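Local atomic coordinates of pancreatic lipase related protein 2 (PDB entry 1W52), a protein that probably hydrolyses galactolipids and triacylglycerols, releasing fatty acids, as a secreted lipase of the alpha/beta-hydrolase superfamily. Residues 78-89 with 105-116; 201-209 with 264-272. All blocks are in the same frame, centred on the assembly; numbering follows the deposited sequence.

Contact 1 and contact 2 sit about 17 Å apart, centre to centre, in the alpha/beta-hydrolase domain, and both reach its central mixed sheet. Both segments of contact 1 precede those of contact 2 in the sequence. Contact 1 joins elements of the beta-alpha-beta unit of strand 72-76, helix 87-96 and strand 102-107, whereas contact 2 sets the end of strand 201-204 and the loop after it against helix 257-277. Between strands 72-76 and 201-204 run 148-153 and 173-177, which lead to the predicted nucleophile Ser154 and the predicted acid Asp178. The two contacts meet where Trp87 CG packs 3.6 Å from Phe269 CE1, and both border the same detergent molecule, so together they line part of the active-site pocket.

Contact 1. Residues 78-89 with 105-116; sequences GFRDRGEDSWPS and SVDWSSGAKAEY. With DDQ (decylamine-N,N-dimethyl-N-oxide), chain C.
The detergent-filled pocket at the predicted active site takes one wall from the meeting of Phe79 with Tyr116. Their rings form a T-shaped pair, with centroids 5.2 Å apart and planes at 77°, the edge of Tyr116 pointing at the face of Phe79. On the opposite face of Phe79 lies CG of Arg80. Phe79 CG stands anti to the backbone N (chi1 -172°), which lets the ring lie against Tyr116 while its CD2 comes 3.9 Å from the detergent C7. Tyr116 CE1 touches the last carbon of the detergent tail, C10, and the Tyr116 hydroxyl bonds to the carbonyl of Pro182.

Next to the rings the backbones join directly: Arg80 N donates to Ala112 O at 2.7 Å. The Arg80 guanidinium lies with one face over the Lys113 carbonyl. The contact ties together parts of the beta-alpha-beta unit of strand 72-76, helix 87-96 and strand 102-107: the loop after the first strand folds over the end of the last. There Asp107 OD2 accepts from Gly83 N at 3.0 Å and weakly from Glu84 N, while its OD1 takes the Ser109 hydroxyl on the syn side.

Asp81 is held by its own segment, from the loop and from the first residue of helix 87-96. Its OD1 receives Ser86 OG and Arg82 N, and its OD2 receives Trp87 NE1 at 2.8 Å in a nearly straight bond (175°) lying in the indole plane. The carboxylate is thus held beside the detergent head, OD1 standing 2.9 Å from the N-oxide O1.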
loop_
_atom_site.group_PDB
_atom_site.type_symbol
_atom_site.label_atom_id
_atom_site.label_comp_id
_atom_site.label_asym_id
_atom_site.label_seq_id
_atom_site.Cartn_x
_atom_site.Cartn_y
_atom_site.Cartn_z
ATOM N N GLY A 78 -5.827 -8.013 -11.581
ATOM C CA GLY A 78 -7.174 -7.611 -11.927
ATOM C C GLY A 78 -7.395 -7.374 -13.406
ATOM O O GLY A 78 -6.665 -7.945 -14.237
ATOM N N PHE A 79 -8.408 -6.515 -13.691
ATOM C CA PHE A 79 -8.821 -6.068 -15.054
ATOM C C PHE A 79 -7.626 -5.816 -15.955
ATOM O O PHE A 79 -6.729 -5.021 -15.625
ATOM C CB PHE A 79 -9.646 -4.783 -14.912
ATOM C CG PHE A 79 -10.298 -4.295 -16.184
ATOM C CD1 PHE A 79 -11.318 -4.990 -16.796
ATOM C CD2 PHE A 79 -9.925 -3.096 -16.744
ATOM C CE1 PHE A 79 -11.884 -4.526 -17.967
ATOM C CE2 PHE A 79 -10.528 -2.649 -17.915
ATOM C CZ PHE A 79 -11.496 -3.379 -18.506
ATOM N N ARG A 80 -7.579 -6.574 -17.034
ATOM C CA ARG A 80 -6.610 -6.383 -18.124
ATOM C C ARG A 80 -5.149 -6.417 -17.770
ATOM O O ARG A 80 -4.323 -5.675 -18.303
ATOM C CB ARG A 80 -6.910 -5.102 -18.890
ATOM C CG ARG A 80 -8.310 -5.195 -19.524
ATOM C CD ARG A 80 -8.535 -4.249 -20.593
ATOM N NE ARG A 80 -8.352 -4.869 -21.891
ATOM C CZ ARG A 80 -9.322 -5.281 -22.708
ATOM N NH1 ARG A 80 -10.643 -5.194 -22.373
ATOM N NH2 ARG A 80 -8.938 -5.765 -23.896
ATOM N N ASP A 81 -4.861 -7.331 -16.877
ATOM C CA ASP A 81 -3.540 -7.601 -16.412
ATOM C C ASP A 81 -3.397 -9.129 -16.555
ATOM O O ASP A 81 -4.399 -9.836 -16.879
ATOM C CB ASP A 81 -3.487 -7.226 -14.952
ATOM C CG ASP A 81 -2.151 -6.723 -14.514
ATOM O OD1 ASP A 81 -1.094 -7.070 -15.110
ATOM O OD2 ASP A 81 -2.087 -5.986 -13.504
ATOM N N ARG A 82 -2.171 -9.625 -16.290
ATOM C CA ARG A 82 -1.861 -11.053 -16.317
ATOM C C ARG A 82 -0.986 -11.541 -15.112
ATOM O O ARG A 82 -0.417 -10.754 -14.345
ATOM C CB ARG A 82 -1.237 -11.408 -17.663
ATOM C CG ARG A 82 0.027 -10.679 -17.912
ATOM C CD ARG A 82 0.765 -11.160 -19.088
ATOM N NE ARG A 82 2.078 -10.535 -19.072
ATOM C CZ ARG A 82 3.059 -10.818 -19.934
ATOM N NH1 ARG A 82 2.874 -11.746 -20.895
ATOM N NH2 ARG A 82 4.237 -10.170 -19.836
ATOM N N GLY A 83 -0.966 -12.864 -14.964
ATOM C CA GLY A 83 -0.166 -13.564 -13.962
ATOM C C GLY A 83 1.216 -13.966 -14.451
ATOM O O GLY A 83 2.198 -13.758 -13.735
ATOM N N GLU A 84 1.268 -14.481 -15.685
ATOM C CA GLU A 84 2.473 -15.042 -16.289
ATOM C C GLU A 84 3.532 -14.028 -16.640
ATOM O O GLU A 84 3.774 -13.778 -17.787
ATOM C CB GLU A 84 2.094 -15.846 -17.551
ATOM C CG GLU A 84 2.478 -17.312 -17.442
ATOM C CD GLU A 84 3.205 -17.874 -18.651
ATOM O OE1 GLU A 84 4.376 -17.500 -18.922
ATOM O OE2 GLU A 84 2.611 -18.733 -19.326
ATOM N N ASP A 85 4.284 -13.504 -15.739
ATOM C CA ASP A 85 5.361 -12.608 -16.158
ATOM C C ASP A 85 5.037 -11.200 -15.831
ATOM O O ASP A 85 5.881 -10.469 -15.302
ATOM C CB ASP A 85 5.613 -12.635 -17.649
ATOM C CG ASP A 85 6.974 -13.194 -17.971
ATOM O OD1 ASP A 85 7.904 -12.378 -18.194
ATOM O OD2 ASP A 85 7.178 -14.429 -18.025
ATOM N N SER A 86 3.840 -10.706 -15.691
ATOM C CA SER A 86 3.598 -9.432 -15.027
ATOM C C SER A 86 4.148 -9.436 -13.569
ATOM O O SER A 86 4.827 -10.373 -13.098
ATOM C CB SER A 86 2.094 -9.091 -15.112
ATOM O OG SER A 86 1.843 -7.664 -15.272
ATOM N N TRP A 87 3.855 -8.360 -12.876
ATOM C CA TRP A 87 4.183 -8.196 -11.474
ATOM C C TRP A 87 3.775 -9.331 -10.522
ATOM O O TRP A 87 4.477 -9.495 -9.547
ATOM C CB TRP A 87 3.600 -6.889 -10.929
ATOM C CG TRP A 87 2.140 -6.830 -11.029
ATOM C CD1 TRP A 87 1.388 -6.482 -12.146
ATOM C CD2 TRP A 87 1.198 -7.174 -10.016
ATOM N NE1 TRP A 87 0.048 -6.584 -11.867
ATOM C CE2 TRP A 87 -0.102 -6.994 -10.565
ATOM C CE3 TRP A 87 1.308 -7.625 -8.701
ATOM C CZ2 TRP A 87 -1.260 -7.242 -9.836
ATOM C CZ3 TRP A 87 0.148 -7.882 -7.981
ATOM C CH2 TRP A 87 -1.123 -7.690 -8.554
ATOM N N PRO A 88 2.663 -10.064 -10.681
ATOM C CA PRO A 88 2.328 -11.069 -9.665
ATOM C C PRO A 88 3.432 -12.097 -9.479
ATOM O O PRO A 88 3.852 -12.348 -8.337
ATOM C CB PRO A 88 1.055 -11.710 -10.210
ATOM C CG PRO A 88 0.466 -10.656 -10.931
ATOM C CD PRO A 88 1.619 -10.035 -11.712
ATOM N N SER A 89 3.902 -12.660 -10.584
ATOM C CA SER A 89 5.006 -13.598 -10.562
ATOM C C SER A 89 6.229 -12.877 -10.022
ATOM O O SER A 89 6.871 -13.322 -9.095
ATOM C CB SER A 89 5.247 -14.213 -11.960
ATOM O OG SER A 89 6.039 -13.405 -12.814
ATOM N N SER A 105 0.617 -17.532 -8.178
ATOM C CA SER A 105 0.158 -16.402 -8.957
ATOM C C SER A 105 -1.049 -16.904 -9.699
ATOM O O SER A 105 -0.968 -17.910 -10.377
ATOM C CB SER A 105 1.262 -15.972 -9.918
ATOM O OG SER A 105 0.774 -15.082 -10.917
ATOM N N VAL A 106 -2.185 -16.247 -9.509
ATOM C CA VAL A 106 -3.440 -16.659 -10.127
ATOM C C VAL A 106 -3.627 -15.902 -11.449
ATOM O O VAL A 106 -4.057 -14.749 -11.448
ATOM C CB VAL A 106 -4.622 -16.375 -9.206
ATOM C CG1 VAL A 106 -5.945 -16.751 -9.899
ATOM C CG2 VAL A 106 -4.472 -17.113 -7.873
ATOM N N ASP A 107 -3.290 -16.534 -12.569
ATOM C CA ASP A 107 -3.414 -15.880 -13.863
ATOM C C ASP A 107 -4.769 -16.128 -14.474
ATOM O O ASP A 107 -5.085 -17.250 -14.804
ATOM C CB ASP A 107 -2.360 -16.392 -14.827
ATOM C CG ASP A 107 -2.572 -15.877 -16.255
ATOM O OD1 ASP A 107 -3.507 -16.331 -16.898
ATOM O OD2 ASP A 107 -1.867 -15.035 -16.830
ATOM N N TRP A 108 -5.574 -15.085 -14.646
ATOM C CA TRP A 108 -6.855 -15.223 -15.350
ATOM C C TRP A 108 -6.973 -14.210 -16.458
ATOM O O TRP A 108 -8.054 -13.714 -16.738
ATOM C CB TRP A 108 -8.028 -15.095 -14.403
ATOM C CG TRP A 108 -8.077 -13.839 -13.668
ATOM C CD1 TRP A 108 -7.186 -13.396 -12.755
ATOM C CD2 TRP A 108 -9.111 -12.851 -13.731
ATOM N NE1 TRP A 108 -7.596 -12.189 -12.232
ATOM C CE2 TRP A 108 -8.775 -11.830 -12.816
ATOM C CE3 TRP A 108 -10.284 -12.720 -14.475
ATOM C CZ2 TRP A 108 -9.564 -10.708 -12.616
ATOM C CZ3 TRP A 108 -11.078 -11.597 -14.261
ATOM C CH2 TRP A 108 -10.711 -10.612 -13.337
ATOM N N SER A 109 -5.840 -13.952 -17.095
ATOM C CA SER A 109 -5.680 -12.879 -18.061
ATOM C C SER A 109 -6.789 -12.796 -19.088
ATOM O O SER A 109 -7.454 -11.755 -19.249
ATOM C CB SER A 109 -4.350 -13.047 -18.791
ATOM O OG SER A 109 -4.104 -14.400 -19.093
ATOM N N SER A 110 -6.961 -13.916 -19.775
ATOM C CA SER A 110 -7.980 -14.083 -20.800
ATOM C C SER A 110 -9.404 -13.706 -20.319
ATOM O O SER A 110 -10.201 -13.183 -21.081
ATOM C CB SER A 110 -7.909 -15.528 -21.360
ATOM O OG SER A 110 -8.698 -16.422 -20.581
ATOM N N GLY A 111 -9.717 -13.959 -19.062
ATOM C CA GLY A 111 -11.021 -13.617 -18.523
ATOM C C GLY A 111 -11.116 -12.182 -18.111
ATOM O O GLY A 111 -12.214 -11.635 -18.059
ATOM N N ALA A 112 -9.958 -11.593 -17.799
ATOM C CA ALA A 112 -9.817 -10.192 -17.352
ATOM C C ALA A 112 -9.566 -9.223 -18.529
ATOM O O ALA A 112 -9.390 -8.006 -18.337
ATOM C CB ALA A 112 -8.671 -10.073 -16.294
ATOM N N LYS A 113 -9.559 -9.791 -19.738
ATOM C CA LYS A 113 -9.463 -9.085 -21.021
ATOM C C LYS A 113 -10.845 -8.732 -21.539
ATOM O O LYS A 113 -10.980 -8.098 -22.544
ATOM C CB LYS A 113 -8.830 -10.050 -22.021
ATOM C CG LYS A 113 -8.059 -9.410 -23.070
ATOM C CD LYS A 113 -7.100 -10.373 -23.716
ATOM C CE LYS A 113 -6.047 -9.583 -24.505
ATOM N NZ LYS A 113 -5.764 -10.215 -25.828
ATOM N N ALA A 114 -11.880 -9.189 -20.870
ATOM C CA ALA A 114 -13.230 -8.817 -21.223
ATOM C C ALA A 114 -13.543 -7.357 -20.957
ATOM O O ALA A 114 -12.708 -6.554 -20.587
ATOM C CB ALA A 114 -14.267 -9.709 -20.462
ATOM N N GLU A 115 -14.789 -7.024 -21.210
ATOM C CA GLU A 115 -15.298 -5.697 -20.968
ATOM C C GLU A 115 -15.469 -5.565 -19.454
ATOM O O GLU A 115 -16.002 -6.447 -18.838
ATOM C CB GLU A 115 -16.631 -5.558 -21.736
ATOM C CG GLU A 115 -17.302 -4.215 -21.617
ATOM C CD GLU A 115 -18.000 -4.037 -20.286
ATOM O OE1 GLU A 115 -19.048 -4.645 -20.093
ATOM O OE2 GLU A 115 -17.490 -3.301 -19.415
ATOM N N TYR A 116 -15.044 -4.465 -18.857
ATOM C CA TYR A 116 -15.152 -4.279 -17.395
ATOM C C TYR A 116 -16.374 -4.923 -16.717
ATOM O O TYR A 116 -16.279 -5.679 -15.771
ATOM C CB TYR A 116 -15.120 -2.785 -17.025
ATOM C CG TYR A 116 -14.927 -2.609 -15.548
ATOM C CD1 TYR A 116 -13.724 -2.874 -14.937
ATOM C CD2 TYR A 116 -15.939 -2.248 -14.771
ATOM C CE1 TYR A 116 -13.561 -2.737 -13.558
ATOM C CE2 TYR A 116 -15.808 -2.127 -13.386
ATOM C CZ TYR A 116 -14.626 -2.358 -12.779
ATOM O OH TYR A 116 -14.551 -2.172 -11.397
HETATM N N1 DDQ C . -0.810 -3.526 -16.633
HETATM O O1 DDQ C . -0.405 -4.286 -15.720
HETATM C CM1 DDQ C . 0.368 -2.755 -17.173
HETATM C CM2 DDQ C . -1.427 -4.306 -17.747
HETATM C C1 DDQ C . -1.777 -2.642 -15.914
HETATM C C2 DDQ C . -3.242 -3.096 -15.869
HETATM C C3 DDQ C . -4.107 -2.012 -16.501
HETATM C C4 DDQ C . -4.783 -1.096 -15.492
HETATM C C5 DDQ C . -6.290 -1.105 -15.678
HETATM C C6 DDQ C . -6.850 -0.190 -14.625
HETATM C C7 DDQ C . -8.351 -0.203 -14.611
HETATM C C8 DDQ C . -8.898 -0.663 -13.273
HETATM C C9 DDQ C . -10.408 -0.900 -13.395
HETATM C C10 DDQ C . -11.195 -0.569 -12.146
#

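Contact 2. Residues 201-209 with 264-272; sequences VDVIHTDAS and NHLKSFEYY. With DDQ (decylamine-N,N-dimethyl-N-oxide), chain C.
Asn264 O is gripped by two donors that reach it from opposite faces of its carbonyl plane: the hydroxyl of Thr206, with OG1 at 2.7 Å, and Lys267 N of its own helix, at 3.0 Å. Thr206 OG1 in turn weakly accepts from Ser268 N at 3.3 Å, so this one hydroxyl bridges two points on the helix. With OG1 set between the backbone N and the carbonyl carbon (chi1 55°), the hydroxyl faces Asn264 while the CG2 methyl reaches Tyr271 CE2 at 3.7 Å and lies close to Ser268 N. An alanine in place of Thr206 is likely to leave Asn264 O with Lys267 N as its one partner of this pair, and to open a gap beside Tyr271.

In the alpha/beta-hydrolase fold this is where the loop after strand 201-204 meets the helix bearing the predicted catalytic histidine. The CB of Asp207 packs 3.6 Å from His265 N, and Asp207 OD2 rests near His265 CB, the carboxylate and imidazole planes being 60° apart. The imidazole hydrogen-bonds Asp178 through ND1 and Ser154 through NE2, consistent with the predicted Ser-His-Asp triad, and its NE2 also lies 3.5 Å from the detergent C8. Within the helix, Ser268 OG bonds back to His265 O at 2.8 Å. Farther along, Ile204 CD1 meets the edge of the Tyr272 ring at CD2, near the ring plane, while the Tyr272 hydroxyl bonds to His311.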
loop_
_atom_site.group_PDB
_atom_site.type_symbol
_atom_site.label_atom_id
_atom_site.label_comp_id
_atom_site.label_asym_id
_atom_site.label_seq_id
_atom_site.Cartn_x
_atom_site.Cartn_y
_atom_site.Cartn_z
ATOM N N VAL A 201 -7.939 -8.949 7.155
ATOM C CA VAL A 201 -7.970 -8.209 5.895
ATOM C C VAL A 201 -7.251 -6.886 6.102
ATOM O O VAL A 201 -7.615 -6.076 6.973
ATOM C CB VAL A 201 -9.437 -7.907 5.404
ATOM C CG1 VAL A 201 -9.444 -7.188 4.052
ATOM C CG2 VAL A 201 -10.316 -9.189 5.298
ATOM N N ASP A 202 -6.260 -6.656 5.267
ATOM C CA ASP A 202 -5.558 -5.380 5.270
ATOM C C ASP A 202 -5.619 -4.749 3.884
ATOM O O ASP A 202 -5.416 -5.407 2.877
ATOM C CB ASP A 202 -4.095 -5.561 5.667
ATOM C CG ASP A 202 -3.382 -6.618 4.820
ATOM O OD1 ASP A 202 -4.054 -7.625 4.421
ATOM O OD2 ASP A 202 -2.170 -6.511 4.513
ATOM N N VAL A 203 -5.854 -3.460 3.826
ATOM C CA VAL A 203 -6.014 -2.804 2.554
ATOM C C VAL A 203 -5.044 -1.633 2.365
ATOM O O VAL A 203 -4.850 -0.841 3.267
ATOM C CB VAL A 203 -7.444 -2.302 2.416
ATOM C CG1 VAL A 203 -7.762 -1.963 0.954
ATOM C CG2 VAL A 203 -8.393 -3.351 2.938
ATOM N N ILE A 204 -4.450 -1.550 1.177
ATOM C CA ILE A 204 -3.740 -0.356 0.739
ATOM C C ILE A 204 -4.550 0.423 -0.311
ATOM O O ILE A 204 -4.926 -0.124 -1.334
ATOM C CB ILE A 204 -2.360 -0.729 0.212
ATOM C CG1 ILE A 204 -1.622 -1.460 1.299
ATOM C CG2 ILE A 204 -1.544 0.522 -0.134
ATOM C CD1 ILE A 204 -0.301 -2.047 0.816
ATOM N N HIS A 205 -4.794 1.705 -0.023
ATOM C CA HIS A 205 -5.611 2.597 -0.861
ATOM C C HIS A 205 -4.709 3.648 -1.529
ATOM O O HIS A 205 -4.234 4.557 -0.851
ATOM C CB HIS A 205 -6.582 3.404 -0.013
ATOM C CG HIS A 205 -7.599 2.602 0.753
ATOM N ND1 HIS A 205 -8.904 2.460 0.326
ATOM C CD2 HIS A 205 -7.530 1.999 1.968
ATOM C CE1 HIS A 205 -9.582 1.772 1.229
ATOM N NE2 HIS A 205 -8.769 1.470 2.228
ATOM N N THR A 206 -4.482 3.512 -2.837
ATOM C CA THR A 206 -3.661 4.463 -3.586
ATOM C C THR A 206 -4.402 5.327 -4.605
ATOM O O THR A 206 -3.810 6.262 -5.077
ATOM C CB THR A 206 -2.499 3.757 -4.327
ATOM O OG1 THR A 206 -3.021 2.717 -5.181
ATOM C CG2 THR A 206 -1.560 3.034 -3.325
ATOM N N ASP A 207 -5.658 5.031 -4.964
ATOM C CA ASP A 207 -6.328 5.762 -6.060
ATOM C C ASP A 207 -7.787 6.000 -5.721
ATOM O O ASP A 207 -8.666 5.863 -6.544
ATOM C CB ASP A 207 -6.186 4.966 -7.364
ATOM C CG ASP A 207 -6.615 5.742 -8.628
ATOM O OD1 ASP A 207 -6.530 6.985 -8.588
ATOM O OD2 ASP A 207 -7.030 5.170 -9.682
ATOM N N ALA A 208 -8.012 6.412 -4.482
ATOM C CA ALA A 208 -9.328 6.559 -3.842
ATOM C C ALA A 208 -10.112 7.898 -4.105
ATOM O O ALA A 208 -11.124 8.244 -3.455
ATOM C CB ALA A 208 -9.100 6.392 -2.360
ATOM N N SER A 209 -9.625 8.688 -5.054
ATOM C CA SER A 209 -10.455 9.742 -5.681
ATOM C C SER A 209 -11.738 9.070 -6.194
ATOM O O SER A 209 -11.825 7.805 -6.339
ATOM C CB SER A 209 -9.675 10.430 -6.811
ATOM O OG SER A 209 -8.260 10.138 -6.680
ATOM N N ASN A 264 -1.421 5.790 -10.201
ATOM C CA ASN A 264 -1.824 5.729 -8.824
ATOM C C ASN A 264 -2.427 4.389 -8.458
ATOM O O ASN A 264 -2.110 3.818 -7.414
ATOM C CB ASN A 264 -2.905 6.741 -8.545
ATOM C CG ASN A 264 -2.476 8.169 -8.792
ATOM O OD1 ASN A 264 -1.682 8.738 -8.084
ATOM N ND2 ASN A 264 -3.050 8.754 -9.809
ATOM N N HIS A 265 -3.344 3.888 -9.276
ATOM C CA HIS A 265 -3.980 2.547 -9.032
ATOM C C HIS A 265 -2.920 1.448 -8.818
ATOM O O HIS A 265 -3.081 0.524 -8.018
ATOM C CB HIS A 265 -4.848 2.202 -10.249
ATOM C CG HIS A 265 -5.837 1.108 -10.046
ATOM N ND1 HIS A 265 -6.672 1.044 -8.958
ATOM C CD2 HIS A 265 -6.192 0.089 -10.862
ATOM C CE1 HIS A 265 -7.464 -0.010 -9.088
ATOM N NE2 HIS A 265 -7.202 -0.599 -10.241
ATOM N N LEU A 266 -1.823 1.599 -9.546
ATOM C CA LEU A 266 -0.762 0.640 -9.537
ATOM C C LEU A 266 0.194 0.874 -8.392
ATOM O O LEU A 266 0.923 -0.020 -8.039
ATOM C CB LEU A 266 -0.011 0.680 -10.868
ATOM C CG LEU A 266 -0.840 0.347 -12.112
ATOM C CD1 LEU A 266 0.055 0.156 -13.263
ATOM C CD2 LEU A 266 -1.714 -0.862 -12.065
ATOM N N LYS A 267 0.241 2.040 -7.792
ATOM C CA LYS A 267 1.228 2.202 -6.748
ATOM C C LYS A 267 0.930 1.245 -5.560
ATOM O O LYS A 267 1.795 0.875 -4.809
ATOM C CB LYS A 267 1.301 3.672 -6.301
ATOM C CG LYS A 267 2.090 4.670 -7.252
ATOM C CD LYS A 267 3.634 4.506 -7.201
ATOM C CE LYS A 267 4.397 5.805 -7.663
ATOM N NZ LYS A 267 4.815 5.767 -9.067
ATOM N N SER A 268 -0.313 0.836 -5.416
ATOM C CA SER A 268 -0.691 -0.105 -4.414
ATOM C C SER A 268 0.155 -1.366 -4.454
ATOM O O SER A 268 0.650 -1.805 -3.422
ATOM C CB SER A 268 -2.167 -0.445 -4.606
ATOM O OG SER A 268 -2.396 -1.142 -5.817
ATOM N N PHE A 269 0.310 -1.971 -5.617
ATOM C CA PHE A 269 1.169 -3.176 -5.694
ATOM C C PHE A 269 2.674 -2.899 -5.780
ATOM O O PHE A 269 3.496 -3.796 -5.712
ATOM C CB PHE A 269 0.743 -4.170 -6.803
ATOM C CG PHE A 269 1.090 -3.752 -8.191
ATOM C CD1 PHE A 269 2.396 -3.744 -8.622
ATOM C CD2 PHE A 269 0.083 -3.421 -9.098
ATOM C CE1 PHE A 269 2.703 -3.400 -9.943
ATOM C CE2 PHE A 269 0.392 -3.091 -10.399
ATOM C CZ PHE A 269 1.702 -3.087 -10.821
ATOM N N GLU A 270 2.998 -1.649 -5.962
ATOM C CA GLU A 270 4.343 -1.233 -6.007
ATOM C C GLU A 270 4.767 -1.153 -4.584
ATOM O O GLU A 270 5.702 -1.811 -4.183
ATOM C CB GLU A 270 4.397 0.131 -6.637
ATOM C CG GLU A 270 3.973 0.138 -8.084
ATOM C CD GLU A 270 5.163 -0.147 -8.869
ATOM O OE1 GLU A 270 5.666 -1.265 -8.714
ATOM O OE2 GLU A 270 5.645 0.762 -9.523
ATOM N N TYR A 271 4.055 -0.361 -3.803
ATOM C CA TYR A 271 4.437 -0.187 -2.443
ATOM C C TYR A 271 4.489 -1.565 -1.782
ATOM O O TYR A 271 5.448 -1.910 -1.076
ATOM C CB TYR A 271 3.450 0.690 -1.711
ATOM C CG TYR A 271 3.270 2.091 -2.238
ATOM C CD1 TYR A 271 4.251 2.746 -2.940
ATOM C CD2 TYR A 271 2.094 2.776 -2.003
ATOM C CE1 TYR A 271 4.045 4.038 -3.417
ATOM C CE2 TYR A 271 1.885 4.073 -2.479
ATOM C CZ TYR A 271 2.862 4.696 -3.183
ATOM O OH TYR A 271 2.655 5.984 -3.648
ATOM N N TYR A 272 3.475 -2.385 -2.016
ATOM C CA TYR A 272 3.454 -3.652 -1.341
ATOM C C TYR A 272 4.685 -4.442 -1.723
ATOM O O TYR A 272 5.448 -4.850 -0.885
ATOM C CB TYR A 272 2.206 -4.443 -1.693
ATOM C CG TYR A 272 2.089 -5.742 -0.895
ATOM C CD1 TYR A 272 2.762 -6.886 -1.293
ATOM C CD2 TYR A 272 1.291 -5.815 0.213
ATOM C CE1 TYR A 272 2.637 -8.055 -0.615
ATOM C CE2 TYR A 272 1.166 -6.994 0.918
ATOM C CZ TYR A 272 1.846 -8.111 0.502
ATOM O OH TYR A 272 1.746 -9.288 1.183
HETATM N N1 DDQ C . -0.810 -3.526 -16.633
HETATM O O1 DDQ C . -0.405 -4.286 -15.720
HETATM C CM1 DDQ C . 0.368 -2.755 -17.173
HETATM C CM2 DDQ C . -1.427 -4.306 -17.747
HETATM C C1 DDQ C . -1.777 -2.642 -15.914
HETATM C C2 DDQ C . -3.242 -3.096 -15.869
HETATM C C3 DDQ C . -4.107 -2.012 -16.501
HETATM C C4 DDQ C . -4.783 -1.096 -15.492
HETATM C C5 DDQ C . -6.290 -1.105 -15.678
HETATM C C6 DDQ C . -6.850 -0.190 -14.625
HETATM C C7 DDQ C . -8.351 -0.203 -14.611
HETATM C C8 DDQ C . -8.898 -0.663 -13.273
HETATM C C9 DDQ C . -10.408 -0.900 -13.395
HETATM C C10 DDQ C . -11.195 -0.569 -12.146
#